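Local structure of Crov588 (Cafeteriavirus, 6NYR) at residues L212-Y217 against L234-N239; L253-F258 against L275-F280; N269-S274 against N291-S296; H299-N304 against H321-D326. The protein is of unknown function but folds as a circular leucine-rich-repeat protein built mostly of FNIP repeats, a form consistent with a role in binding other molecules. All blocks are in the same frame, centred on the assembly; numbering follows the deposited sequence.

Interaction 1: residues L212-Y217 against L234-N239; sequences LTFGWY and LEFGRN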
loop_
_atom_site.group_PDB
_atom_site.type_symbol
_atom_site.label_atom_id
_atom_site.label_comp_id
_atom_site.label_asym_id
_atom_site.label_seq_id
_atom_site.Cartn_x
_atom_site.Cartn_y
_atom_site.Cartn_z
ATOM N N LEU A 212 17.552 -15.413 12.301
ATOM C CA LEU A 212 17.242 -16.818 12.063
ATOM C C LEU A 212 15.740 -16.954 11.873
ATOM O O LEU A 212 14.963 -16.600 12.766
ATOM C CB LEU A 212 17.719 -17.699 13.221
ATOM C CG LEU A 212 17.388 -19.188 13.116
ATOM C CD1 LEU A 212 17.982 -19.793 11.853
ATOM C CD2 LEU A 212 17.873 -19.944 14.352
ATOM N N THR A 213 15.339 -17.474 10.716
ATOM C CA THR A 213 13.940 -17.663 10.369
ATOM C C THR A 213 13.703 -19.124 10.019
ATOM O O THR A 213 14.401 -19.676 9.162
ATOM C CB THR A 213 13.539 -16.782 9.174
ATOM O OG1 THR A 213 13.762 -15.405 9.494
ATOM C CG2 THR A 213 12.075 -16.990 8.812
ATOM N N PHE A 214 12.732 -19.746 10.688
ATOM C CA PHE A 214 12.298 -21.093 10.346
ATOM C C PHE A 214 11.031 -21.036 9.501
ATOM O O PHE A 214 10.347 -20.010 9.415
ATOM C CB PHE A 214 12.047 -21.952 11.598
ATOM C CG PHE A 214 13.284 -22.256 12.375
ATOM C CD1 PHE A 214 14.210 -23.168 11.896
ATOM C CD2 PHE A 214 13.523 -21.637 13.588
ATOM C CE1 PHE A 214 15.361 -23.447 12.604
ATOM C CE2 PHE A 214 14.671 -21.913 14.308
ATOM C CZ PHE A 214 15.592 -22.820 13.816
ATOM N N GLY A 215 10.710 -22.175 8.897
ATOM C CA GLY A 215 9.556 -22.283 8.033
ATOM C C GLY A 215 8.484 -23.231 8.530
ATOM O O GLY A 215 8.531 -23.721 9.662
ATOM N N TRP A 216 7.536 -23.529 7.640
ATOM C CA TRP A 216 6.304 -24.227 7.982
ATOM C C TRP A 216 6.510 -25.430 8.889
ATOM O O TRP A 216 5.903 -25.515 9.961
ATOM C CB TRP A 216 5.631 -24.645 6.670
ATOM C CG TRP A 216 4.240 -25.179 6.747
ATOM C CD1 TRP A 216 3.854 -26.421 7.159
ATOM C CD2 TRP A 216 3.047 -24.499 6.353
ATOM N NE1 TRP A 216 2.492 -26.548 7.064
ATOM C CE2 TRP A 216 1.971 -25.382 6.569
ATOM C CE3 TRP A 216 2.780 -23.224 5.842
ATOM C CZ2 TRP A 216 0.650 -25.029 6.297
ATOM C CZ3 TRP A 216 1.469 -22.875 5.575
ATOM C CH2 TRP A 216 0.422 -23.772 5.801
ATOM N N TYR A 217 7.352 -26.376 8.478
ATOM C CA TYR A 217 7.373 -27.677 9.133
ATOM C C TYR A 217 8.413 -27.805 10.241
ATOM O O TYR A 217 8.435 -28.839 10.920
ATOM C CB TYR A 217 7.604 -28.798 8.102
ATOM C CG TYR A 217 6.387 -29.101 7.249
ATOM C CD1 TYR A 217 5.368 -29.924 7.720
ATOM C CD2 TYR A 217 6.254 -28.565 5.975
ATOM C CE1 TYR A 217 4.254 -30.193 6.952
ATOM C CE2 TYR A 217 5.143 -28.836 5.197
ATOM C CZ TYR A 217 4.146 -29.650 5.689
ATOM O OH TYR A 217 3.040 -29.918 4.915
ATOM N N LEU A 234 14.703 -13.757 15.828
ATOM C CA LEU A 234 14.328 -15.169 15.768
ATOM C C LEU A 234 12.851 -15.274 15.417
ATOM O O LEU A 234 12.000 -14.781 16.164
ATOM C CB LEU A 234 14.620 -15.872 17.100
ATOM C CG LEU A 234 14.280 -17.355 17.217
ATOM C CD1 LEU A 234 15.032 -18.166 16.179
ATOM C CD2 LEU A 234 14.589 -17.862 18.619
ATOM N N GLU A 235 12.553 -15.920 14.290
ATOM C CA GLU A 235 11.183 -16.107 13.825
ATOM C C GLU A 235 10.933 -17.585 13.569
ATOM O O GLU A 235 11.583 -18.184 12.704
ATOM C CB GLU A 235 10.917 -15.301 12.550
ATOM C CG GLU A 235 9.561 -15.592 11.915
ATOM C CD GLU A 235 9.329 -14.816 10.630
ATOM O OE1 GLU A 235 10.068 -13.843 10.383
ATOM O OE2 GLU A 235 8.403 -15.178 9.876
ATOM N N PHE A 236 9.987 -18.165 14.306
ATOM C CA PHE A 236 9.613 -19.554 14.097
ATOM C C PHE A 236 8.531 -19.672 13.024
ATOM O O PHE A 236 7.873 -18.700 12.650
ATOM C CB PHE A 236 9.112 -20.209 15.392
ATOM C CG PHE A 236 10.182 -20.415 16.414
ATOM C CD1 PHE A 236 11.147 -21.384 16.232
ATOM C CD2 PHE A 236 10.220 -19.643 17.563
ATOM C CE1 PHE A 236 12.142 -21.571 17.167
ATOM C CE2 PHE A 236 11.208 -19.829 18.505
ATOM C CZ PHE A 236 12.170 -20.794 18.306
ATOM N N GLY A 237 8.337 -20.902 12.545
ATOM C CA GLY A 237 7.364 -21.187 11.517
ATOM C C GLY A 237 6.064 -21.742 12.074
ATOM O O GLY A 237 5.842 -21.812 13.284
ATOM N N ARG A 238 5.190 -22.145 11.149
ATOM C CA ARG A 238 3.835 -22.537 11.517
ATOM C C ARG A 238 3.838 -23.598 12.610
ATOM O O ARG A 238 3.146 -23.464 13.625
ATOM C CB ARG A 238 3.091 -23.037 10.277
ATOM C CG ARG A 238 1.612 -23.306 10.501
ATOM C CD ARG A 238 1.017 -24.112 9.358
ATOM N NE ARG A 238 -0.392 -24.428 9.577
ATOM C CZ ARG A 238 -0.854 -25.527 10.165
ATOM N NH1 ARG A 238 -0.025 -26.456 10.612
ATOM N NH2 ARG A 238 -2.159 -25.695 10.301
ATOM N N ASN A 239 4.602 -24.672 12.411
ATOM C CA ASN A 239 4.449 -25.881 13.204
ATOM C C ASN A 239 5.330 -25.942 14.445
ATOM O O ASN A 239 5.171 -26.872 15.244
ATOM C CB ASN A 239 4.750 -27.111 12.340
ATOM C CG ASN A 239 3.665 -27.394 11.324
ATOM O OD1 ASN A 239 2.666 -26.679 11.245
ATOM N ND2 ASN A 239 3.866 -28.433 10.519
HETATM O O HOH W 1 8.480 -24.063 12.369
HETATM O O HOH W 2 6.194 -30.700 11.178
#

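Interaction 2: residues L253-F258 against L275-F280; sequences LTYLEF and LTHITF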
loop_
_atom_site.group_PDB
_atom_site.type_symbol
_atom_site.label_atom_id
_atom_site.label_comp_id
_atom_site.label_asym_id
_atom_site.label_seq_id
_atom_site.Cartn_x
_atom_site.Cartn_y
_atom_site.Cartn_z
ATOM N N LEU A 253 18.947 -11.282 22.102
ATOM C CA LEU A 253 17.754 -11.291 21.261
ATOM C C LEU A 253 16.896 -10.053 21.502
ATOM O O LEU A 253 16.592 -9.707 22.648
ATOM C CB LEU A 253 16.949 -12.558 21.540
ATOM C CG LEU A 253 16.003 -13.087 20.466
ATOM C CD1 LEU A 253 16.722 -13.450 19.194
ATOM C CD2 LEU A 253 15.250 -14.302 21.034
ATOM N N THR A 254 16.498 -9.393 20.413
ATOM C CA THR A 254 15.610 -8.241 20.489
ATOM C C THR A 254 14.238 -8.469 19.870
ATOM O O THR A 254 13.274 -7.844 20.311
ATOM C CB THR A 254 16.252 -7.027 19.802
ATOM O OG1 THR A 254 16.518 -7.332 18.426
ATOM C CG2 THR A 254 17.554 -6.646 20.497
ATOM N N TYR A 255 14.129 -9.324 18.854
ATOM C CA TYR A 255 12.859 -9.630 18.206
ATOM C C TYR A 255 12.597 -11.130 18.287
ATOM O O TYR A 255 13.445 -11.933 17.882
ATOM C CB TYR A 255 12.859 -9.191 16.733
ATOM C CG TYR A 255 12.724 -7.701 16.503
ATOM C CD1 TYR A 255 13.660 -6.813 17.013
ATOM C CD2 TYR A 255 11.671 -7.184 15.753
ATOM C CE1 TYR A 255 13.545 -5.453 16.801
ATOM C CE2 TYR A 255 11.550 -5.825 15.534
ATOM C CZ TYR A 255 12.490 -4.962 16.060
ATOM O OH TYR A 255 12.371 -3.608 15.843
ATOM N N LEU A 256 11.418 -11.504 18.786
ATOM C CA LEU A 256 11.010 -12.902 18.892
ATOM C C LEU A 256 9.604 -13.049 18.331
ATOM O O LEU A 256 8.675 -12.384 18.803
ATOM C CB LEU A 256 11.049 -13.384 20.346
ATOM C CG LEU A 256 10.517 -14.791 20.623
ATOM C CD1 LEU A 256 11.454 -15.848 20.043
ATOM C CD2 LEU A 256 10.296 -15.032 22.112
ATOM N N GLU A 257 9.446 -13.905 17.327
ATOM C CA GLU A 257 8.136 -14.161 16.744
ATOM C C GLU A 257 7.871 -15.659 16.715
ATOM O O GLU A 257 8.676 -16.427 16.177
ATOM C CB GLU A 257 8.025 -13.592 15.324
ATOM C CG GLU A 257 6.713 -13.931 14.628
ATOM C CD GLU A 257 6.493 -13.127 13.357
ATOM O OE1 GLU A 257 7.368 -12.306 13.012
ATOM O OE2 GLU A 257 5.435 -13.299 12.719
ATOM N N PHE A 258 6.744 -16.069 17.290
ATOM C CA PHE A 258 6.288 -17.444 17.191
ATOM C C PHE A 258 5.324 -17.591 16.018
ATOM O O PHE A 258 4.689 -16.628 15.580
ATOM C CB PHE A 258 5.592 -17.887 18.478
ATOM C CG PHE A 258 6.500 -17.951 19.667
ATOM C CD1 PHE A 258 7.363 -19.018 19.842
ATOM C CD2 PHE A 258 6.479 -16.949 20.619
ATOM C CE1 PHE A 258 8.198 -19.078 20.940
ATOM C CE2 PHE A 258 7.312 -17.001 21.721
ATOM C CZ PHE A 258 8.173 -18.069 21.882
ATOM N N LEU A 275 14.896 -8.609 25.034
ATOM C CA LEU A 275 13.833 -8.588 24.038
ATOM C C LEU A 275 13.028 -7.297 24.117
ATOM O O LEU A 275 12.565 -6.899 25.190
ATOM C CB LEU A 275 12.907 -9.791 24.229
ATOM C CG LEU A 275 13.355 -11.129 23.644
ATOM C CD1 LEU A 275 12.446 -12.251 24.156
ATOM C CD2 LEU A 275 13.358 -11.100 22.123
ATOM N N THR A 276 12.854 -6.650 22.966
ATOM C CA THR A 276 11.987 -5.486 22.848
ATOM C C THR A 276 10.668 -5.795 22.153
ATOM O O THR A 276 9.651 -5.172 22.476
ATOM C CB THR A 276 12.703 -4.365 22.084
ATOM O OG1 THR A 276 13.224 -4.878 20.850
ATOM C CG2 THR A 276 13.839 -3.791 22.921
ATOM N N HIS A 277 10.662 -6.736 21.210
ATOM C CA HIS A 277 9.469 -7.083 20.450
ATOM C C HIS A 277 9.157 -8.565 20.598
ATOM O O HIS A 277 10.013 -9.416 20.328
ATOM C CB HIS A 277 9.640 -6.747 18.964
ATOM C CG HIS A 277 9.767 -5.284 18.679
ATOM N ND1 HIS A 277 10.792 -4.511 19.182
ATOM C CD2 HIS A 277 8.991 -4.451 17.947
ATOM C CE1 HIS A 277 10.645 -3.266 18.770
ATOM N NE2 HIS A 277 9.561 -3.202 18.019
ATOM N N ILE A 278 7.933 -8.871 21.024
ATOM C CA ILE A 278 7.433 -10.240 21.081
ATOM C C ILE A 278 6.121 -10.312 20.316
ATOM O O ILE A 278 5.206 -9.519 20.562
ATOM C CB ILE A 278 7.229 -10.723 22.531
ATOM C CG1 ILE A 278 8.581 -10.850 23.236
ATOM C CG2 ILE A 278 6.480 -12.050 22.561
ATOM C CD1 ILE A 278 8.486 -11.170 24.707
ATOM N N THR A 279 6.026 -11.267 19.399
ATOM C CA THR A 279 4.790 -11.570 18.693
ATOM C C THR A 279 4.463 -13.040 18.902
ATOM O O THR A 279 5.329 -13.903 18.723
ATOM C CB THR A 279 4.905 -11.261 17.199
ATOM O OG1 THR A 279 5.120 -9.854 17.018
ATOM C CG2 THR A 279 3.634 -11.680 16.463
ATOM N N PHE A 280 3.230 -13.320 19.305
ATOM C CA PHE A 280 2.746 -14.686 19.434
ATOM C C PHE A 280 1.959 -15.070 18.187
ATOM O O PHE A 280 1.438 -14.217 17.462
ATOM C CB PHE A 280 1.865 -14.858 20.679
ATOM C CG PHE A 280 2.633 -14.880 21.968
ATOM C CD1 PHE A 280 3.367 -15.997 22.334
ATOM C CD2 PHE A 280 2.612 -13.791 22.818
ATOM C CE1 PHE A 280 4.074 -16.022 23.519
ATOM C CE2 PHE A 280 3.316 -13.809 24.013
ATOM C CZ PHE A 280 4.047 -14.927 24.362
HETATM O O HOH W 3 7.813 -9.465 17.366
#

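Interaction 3: residues N269-S274 against N291-S296; sequences NVLPNS and NVLPNS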
loop_
_atom_site.group_PDB
_atom_site.type_symbol
_atom_site.label_atom_id
_atom_site.label_comp_id
_atom_site.label_asym_id
_atom_site.label_seq_id
_atom_site.Cartn_x
_atom_site.Cartn_y
_atom_site.Cartn_z
ATOM N N ASN A 269 13.073 -16.780 33.504
ATOM C CA ASN A 269 14.442 -16.905 33.007
ATOM C C ASN A 269 14.500 -17.622 31.662
ATOM O O ASN A 269 15.516 -18.228 31.312
ATOM C CB ASN A 269 15.345 -17.624 34.016
ATOM C CG ASN A 269 15.641 -16.785 35.240
ATOM O OD1 ASN A 269 16.529 -15.932 35.217
ATOM N ND2 ASN A 269 14.906 -17.027 36.319
ATOM N N VAL A 270 13.419 -17.559 30.893
ATOM C CA VAL A 270 13.395 -18.101 29.537
ATOM C C VAL A 270 13.471 -16.998 28.490
ATOM O O VAL A 270 14.232 -17.095 27.529
ATOM C CB VAL A 270 12.137 -18.975 29.337
ATOM C CG1 VAL A 270 12.053 -19.474 27.902
ATOM C CG2 VAL A 270 12.130 -20.140 30.313
ATOM N N LEU A 271 12.699 -15.945 28.666
ATOM C CA LEU A 271 12.719 -14.801 27.766
ATOM C C LEU A 271 13.838 -13.853 28.173
ATOM O O LEU A 271 13.778 -13.243 29.243
ATOM C CB LEU A 271 11.363 -14.077 27.777
ATOM C CG LEU A 271 10.173 -14.904 27.305
ATOM C CD1 LEU A 271 8.881 -14.121 27.470
ATOM C CD2 LEU A 271 10.363 -15.337 25.863
ATOM N N PRO A 272 14.878 -13.700 27.354
ATOM C CA PRO A 272 15.991 -12.825 27.757
ATOM C C PRO A 272 15.529 -11.386 27.920
ATOM O O PRO A 272 14.679 -10.905 27.171
ATOM C CB PRO A 272 17.000 -12.964 26.611
ATOM C CG PRO A 272 16.177 -13.370 25.428
ATOM C CD PRO A 272 15.047 -14.215 25.978
ATOM N N ASN A 273 16.100 -10.701 28.913
ATOM C CA ASN A 273 15.691 -9.337 29.219
ATOM C C ASN A 273 15.978 -8.359 28.089
ATOM O O ASN A 273 15.486 -7.224 28.137
ATOM C CB ASN A 273 16.394 -8.870 30.497
ATOM C CG ASN A 273 15.763 -9.441 31.748
ATOM O OD1 ASN A 273 14.541 -9.573 31.831
ATOM N ND2 ASN A 273 16.590 -9.785 32.730
ATOM N N SER A 274 16.747 -8.766 27.077
ATOM C CA SER A 274 17.052 -7.887 25.956
ATOM C C SER A 274 15.888 -7.724 24.987
ATOM O O SER A 274 15.894 -6.780 24.187
ATOM C CB SER A 274 18.266 -8.431 25.195
ATOM O OG SER A 274 18.143 -9.834 24.991
ATOM N N ASN A 291 7.137 -12.798 36.756
ATOM C CA ASN A 291 8.447 -12.333 36.311
ATOM C C ASN A 291 8.919 -13.107 35.089
ATOM O O ASN A 291 10.063 -13.573 35.035
ATOM C CB ASN A 291 9.458 -12.441 37.457
ATOM C CG ASN A 291 9.144 -11.488 38.602
ATOM O OD1 ASN A 291 8.581 -11.886 39.624
ATOM N ND2 ASN A 291 9.504 -10.221 38.430
ATOM N N VAL A 292 8.043 -13.221 34.099
ATOM C CA VAL A 292 8.306 -13.995 32.892
ATOM C C VAL A 292 8.691 -13.096 31.727
ATOM O O VAL A 292 9.634 -13.390 30.993
ATOM C CB VAL A 292 7.073 -14.862 32.546
ATOM C CG1 VAL A 292 7.333 -15.699 31.307
ATOM C CG2 VAL A 292 6.688 -15.735 33.735
ATOM N N LEU A 293 7.956 -12.007 31.530
ATOM C CA LEU A 293 8.207 -11.131 30.398
ATOM C C LEU A 293 9.476 -10.318 30.632
ATOM O O LEU A 293 9.733 -9.874 31.757
ATOM C CB LEU A 293 7.022 -10.198 30.182
ATOM C CG LEU A 293 5.704 -10.846 29.748
ATOM C CD1 LEU A 293 4.603 -9.807 29.660
ATOM C CD2 LEU A 293 5.894 -11.565 28.426
ATOM N N PRO A 294 10.285 -10.103 29.596
ATOM C CA PRO A 294 11.520 -9.333 29.782
ATOM C C PRO A 294 11.219 -7.896 30.183
ATOM O O PRO A 294 10.142 -7.357 29.920
ATOM C CB PRO A 294 12.214 -9.401 28.413
ATOM C CG PRO A 294 11.195 -9.898 27.448
ATOM C CD PRO A 294 10.096 -10.577 28.210
ATOM N N ASN A 295 12.200 -7.274 30.833
ATOM C CA ASN A 295 12.050 -5.920 31.348
ATOM C C ASN A 295 12.364 -4.848 30.312
ATOM O O ASN A 295 12.148 -3.663 30.586
ATOM C CB ASN A 295 12.943 -5.746 32.582
ATOM C CG ASN A 295 14.396 -6.090 32.307
ATOM O OD1 ASN A 295 14.856 -6.035 31.165
ATOM N ND2 ASN A 295 15.121 -6.465 33.356
ATOM N N SER A 296 12.858 -5.231 29.137
ATOM C CA SER A 296 13.062 -4.294 28.043
ATOM C C SER A 296 11.879 -4.225 27.085
ATOM O O SER A 296 11.849 -3.336 26.226
ATOM C CB SER A 296 14.316 -4.679 27.244
ATOM O OG SER A 296 15.447 -4.781 28.086
#

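Interaction 4: residues H299-N304 against H321-D326; sequences HLTFGN and HLTFGD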
loop_
_atom_site.group_PDB
_atom_site.type_symbol
_atom_site.label_atom_id
_atom_site.label_comp_id
_atom_site.label_asym_id
_atom_site.label_seq_id
_atom_site.Cartn_x
_atom_site.Cartn_y
_atom_site.Cartn_z
ATOM N N HIS A 299 7.121 -3.811 22.721
ATOM C CA HIS A 299 6.049 -4.189 21.810
ATOM C C HIS A 299 5.632 -5.623 22.086
ATOM O O HIS A 299 6.475 -6.525 22.135
ATOM C CB HIS A 299 6.494 -4.007 20.357
ATOM C CG HIS A 299 6.674 -2.575 19.965
ATOM N ND1 HIS A 299 7.688 -1.787 20.465
ATOM C CD2 HIS A 299 5.956 -1.782 19.133
ATOM C CE1 HIS A 299 7.594 -0.573 19.951
ATOM N NE2 HIS A 299 6.553 -0.544 19.139
ATOM N N LEU A 300 4.329 -5.817 22.287
ATOM C CA LEU A 300 3.773 -7.126 22.605
ATOM C C LEU A 300 2.514 -7.350 21.786
ATOM O O LEU A 300 1.553 -6.582 21.898
ATOM C CB LEU A 300 3.463 -7.238 24.099
ATOM C CG LEU A 300 2.854 -8.570 24.542
ATOM C CD1 LEU A 300 3.745 -9.727 24.143
ATOM C CD2 LEU A 300 2.614 -8.554 26.050
ATOM N N THR A 301 2.520 -8.406 20.977
ATOM C CA THR A 301 1.388 -8.765 20.130
ATOM C C THR A 301 0.962 -10.189 20.466
ATOM O O THR A 301 1.766 -11.122 20.355
ATOM C CB THR A 301 1.756 -8.661 18.645
ATOM O OG1 THR A 301 2.101 -7.308 18.325
ATOM C CG2 THR A 301 0.599 -9.118 17.761
ATOM N N PHE A 302 -0.291 -10.351 20.889
ATOM C CA PHE A 302 -0.854 -11.669 21.123
ATOM C C PHE A 302 -1.532 -12.182 19.852
ATOM O O PHE A 302 -1.969 -11.417 18.990
ATOM C CB PHE A 302 -1.871 -11.652 22.272
ATOM C CG PHE A 302 -1.253 -11.507 23.628
ATOM C CD1 PHE A 302 -0.580 -12.566 24.213
ATOM C CD2 PHE A 302 -1.351 -10.313 24.323
ATOM C CE1 PHE A 302 -0.007 -12.433 25.465
ATOM C CE2 PHE A 302 -0.778 -10.176 25.576
ATOM C CZ PHE A 302 -0.108 -11.241 26.144
ATOM N N GLY A 303 -1.642 -13.514 19.762
ATOM C CA GLY A 303 -2.344 -14.156 18.672
ATOM C C GLY A 303 -3.837 -14.279 18.940
ATOM O O GLY A 303 -4.332 -13.978 20.023
ATOM N N ASN A 304 -4.553 -14.786 17.933
ATOM C CA ASN A 304 -6.011 -14.713 17.955
ATOM C C ASN A 304 -6.614 -15.556 19.072
ATOM O O ASN A 304 -7.702 -15.232 19.556
ATOM C CB ASN A 304 -6.576 -15.128 16.595
ATOM C CG ASN A 304 -6.405 -14.043 15.543
ATOM O OD1 ASN A 304 -6.542 -12.852 15.838
ATOM N ND2 ASN A 304 -6.115 -14.448 14.311
ATOM N N HIS A 321 3.544 -0.657 23.575
ATOM C CA HIS A 321 2.569 -1.095 22.584
ATOM C C HIS A 321 2.046 -2.469 22.971
ATOM O O HIS A 321 2.830 -3.402 23.171
ATOM C CB HIS A 321 3.195 -1.126 21.188
ATOM C CG HIS A 321 3.488 0.234 20.633
ATOM N ND1 HIS A 321 4.535 1.009 21.082
ATOM C CD2 HIS A 321 2.850 0.970 19.694
ATOM C CE1 HIS A 321 4.540 2.158 20.431
ATOM N NE2 HIS A 321 3.528 2.160 19.583
ATOM N N LEU A 322 0.726 -2.578 23.107
ATOM C CA LEU A 322 0.063 -3.838 23.420
ATOM C C LEU A 322 -1.079 -4.061 22.441
ATOM O O LEU A 322 -1.922 -3.178 22.254
ATOM C CB LEU A 322 -0.463 -3.841 24.855
ATOM C CG LEU A 322 -1.347 -5.026 25.246
ATOM C CD1 LEU A 322 -0.597 -6.332 25.118
ATOM C CD2 LEU A 322 -1.864 -4.836 26.673
ATOM N N THR A 323 -1.102 -5.236 21.817
ATOM C CA THR A 323 -2.119 -5.577 20.829
ATOM C C THR A 323 -2.681 -6.956 21.140
ATOM O O THR A 323 -1.932 -7.939 21.188
ATOM C CB THR A 323 -1.549 -5.550 19.407
ATOM O OG1 THR A 323 -0.998 -4.255 19.136
ATOM C CG2 THR A 323 -2.636 -5.874 18.392
ATOM N N PHE A 324 -3.994 -7.029 21.334
ATOM C CA PHE A 324 -4.677 -8.280 21.620
ATOM C C PHE A 324 -5.229 -8.879 20.334
ATOM O O PHE A 324 -5.483 -8.183 19.346
ATOM C CB PHE A 324 -5.810 -8.066 22.629
ATOM C CG PHE A 324 -5.338 -7.861 24.039
ATOM C CD1 PHE A 324 -4.799 -8.913 24.765
ATOM C CD2 PHE A 324 -5.430 -6.615 24.641
ATOM C CE1 PHE A 324 -4.366 -8.726 26.065
ATOM C CE2 PHE A 324 -4.994 -6.424 25.942
ATOM C CZ PHE A 324 -4.464 -7.482 26.652
ATOM N N GLY A 325 -5.425 -10.195 20.365
ATOM C CA GLY A 325 -5.997 -10.915 19.253
ATOM C C GLY A 325 -7.497 -11.059 19.381
ATOM O O GLY A 325 -8.147 -10.444 20.229
ATOM N N ASP A 326 -8.050 -11.903 18.508
ATOM C CA ASP A 326 -9.497 -12.038 18.390
ATOM C C ASP A 326 -10.143 -12.448 19.709
ATOM O O ASP A 326 -11.194 -11.917 20.089
ATOM C CB ASP A 326 -9.827 -13.065 17.305
ATOM C CG ASP A 326 -9.559 -12.552 15.909
ATOM O OD1 ASP A 326 -9.610 -11.320 15.700
ATOM O OD2 ASP A 326 -9.302 -13.390 15.017
HETATM O O HOH W 4 1.545 -4.137 19.964
#

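Interaction 1: residues L212-Y217 against L234-N239
Leu212 O accepts a hydrogen bond from the backbone N of Glu235 at 2.9 Å, and Glu235 O accepts one from Phe214 N, so the two segments pair in parallel register. Further along, Asn239 N donates to Trp216 O at 2.9 Å, and a water donates to Gly215 O and accepts a weak bond from Gly237 N. Apolar contacts lie on one side: Leu212 CD2 is 3.8 Å from Leu234 CD1, while the rings of Phe214 and Phe236 meet rim to rim with nearly parallel planes. This is the leucine-rich-repeat solenoid, in which short parallel strands from successive turns line the inner wall and leucines and phenylalanines point into the core. On the other side, Thr213 lies alongside Glu235, whose OE1 is hydrogen-bonded to the hydroxyl of Tyr233. Beyond the strands, the extended Arg238 (CG anti to the backbone N, chi1 -173°) lays CD over the Trp216 face, 3.4 Å from the six-membered-ring centroid, a CH-pi contact. Its guanidinium plane is turned only 10° from the indole; NH1 donates to Asn239 OD1 (2.8 Å), limiting guanidinium rotation.

Interaction 2: residues L253-F258 against L275-F280
Tyr255 and His277 lie side by side as an offset stack, their ring centroids 4.1 Å apart and the planes inclined by only 7°. Tyr255 CZ sits above the centre of the imidazole, and its hydroxyl overhangs the same face, with OH 3.4 Å from His277 CE1. From the histidine's side, CB rests over the phenol face in a CH-pi contact. In the plane of the imidazole, Thr276 OG1 meets His277 ND1 at 3.0 Å, a hydrogen bond in which either could donate and which restrains the turn of the ring. Thr254 O is gripped by two backbone donors, His277 N and Thr276 N. In this leucine-rich-repeat solenoid the stack lies on the inner face of the strands, and His277 passes it on to His299. On the buried face, Leu275, with CG beside its backbone N (chi1 -81°), brings CD2 against two leucines, 3.7 Å from Leu253 CG and from Leu256 CB. Phe258 and Phe280 point the same way but are slid apart, so that CD2 of Phe258 touches CD1 of Phe280 at 3.7 Å with little overlap. Between the strands, Thr279 N donates to Leu256 O, and a water 2.7 Å from Thr279 OG1 donates weakly to that same carbonyl.

Interaction 3: residues N269-S274 against N291-S296
Residues 271-274 and 292-296 follow similar irregular paths with end-to-end directions 13° apart, and their CA atoms come closest at Asn273 and Pro294, 4.2 Å from each other. Leu271 points at the second segment; its CG lies anti to the carbonyl carbon (chi1 -62°), which carries CD1 to 4.0 Å from Leu293 CD2 and near the carbonyl oxygen of Val292. The CB of Leu271 packs 3.7 Å from Pro294 CD. The proline ring fits closely against residues 271-273, its CB 3.1 Å from Pro272 O and 3.6 Å from Asn273 CA. Nearer the outside, the side chains of Asn273 and Asn295 cross at about a right angle with their amide planes stacked, 23° apart, and Asn273 OD1 takes a weak hydrogen bond of 3.4 Å from Asn295 N. The backbone carbonyl of Asn273 receives Ser296 N, also weakly, and faces the Ser296 hydroxyl at a separation too short to be reliable. Ser274 OG turns the other way, to Leu253 O. Leu271 and Pro294 both also rest on Ile278, which ties this layer to the strand beneath. Repeated Asn-Val-Leu-Pro-Asn-Ser loops, stacked turn upon turn with leucine and proline inward and asparagine amides outward, form part of the outer side of this leucine-rich-repeat ring, where each turn heads back to the inner strands.

Interaction 4: residues H299-N304 against H321-D326
His321 stacks on His299 in an offset pair, centroids 4.2 Å apart and planes at 8°. His299 NE2 lies over the face of the His321 ring, displaced toward its rim and 3.2 Å from ND1, but the angle rules out a hydrogen bond, so this is ring packing. The carbonyl of His321 accepts a hydrogen bond from Leu300 N. Leu322 turns to the buried side with CG anti to its backbone N (chi1 172°), which brings CD1 to 3.9 Å from Phe302 CE2 and 4.0 Å from Leu300 CD2. Thr323 uses both backbone groups, its N donating to Leu300 O and its O accepting from Phe302 N at 2.9 Å in an almost straight bond, while a water 2.7 Å from its OG1 donates to Leu300 O. Phe324 lies beside Phe302 with near-parallel planes, though the rings scarcely overlap. At Gly325 the segments come close, and its CA makes a CA-H...O contact with Gly303 O. Asp326 N then donates to Asn304 OD1 at 3.2 Å, the polar link here: amide and carboxylate stack with parallel planes, but Asn304 OD1 and Asp326 OD2, both acceptors, face each other unfavourably as modelled, 2.9 Å apart. Strands 299-301 and 321-323 are flanked in the parallel array by strands 277-279 and 343-345; the histidine stack extends to His277 and His343, and the Phe324 ring also meets that of Phe346, planes near parallel.

Interactions 1, 2 and 4 follow one another along the chain and around the ring, joining strands 211-213 with 233-235, 255-257 with 277-279, and 299-301 with 321-323. The centres of interactions 1 and 2 are about 13 Å apart and those of 2 and 4 about 12 Å; probable backbone hydrogen bonds, Phe236 N to Glu257 O and Phe280 N to Thr301 O, join the neighbouring strands. Interaction 3 lies farther from the ring's centre, its own centre about 11 Å from that of interaction 2, and their segments alternate in sequence. Leu256 packs on Leu271, and Leu275 on Pro294, joining the inner strands and the loop leading into them to the outer loops. Parallel backbone pairing and buried phenylalanine and aliphatic contacts recur from turn to turn, while inner-face side chains vary.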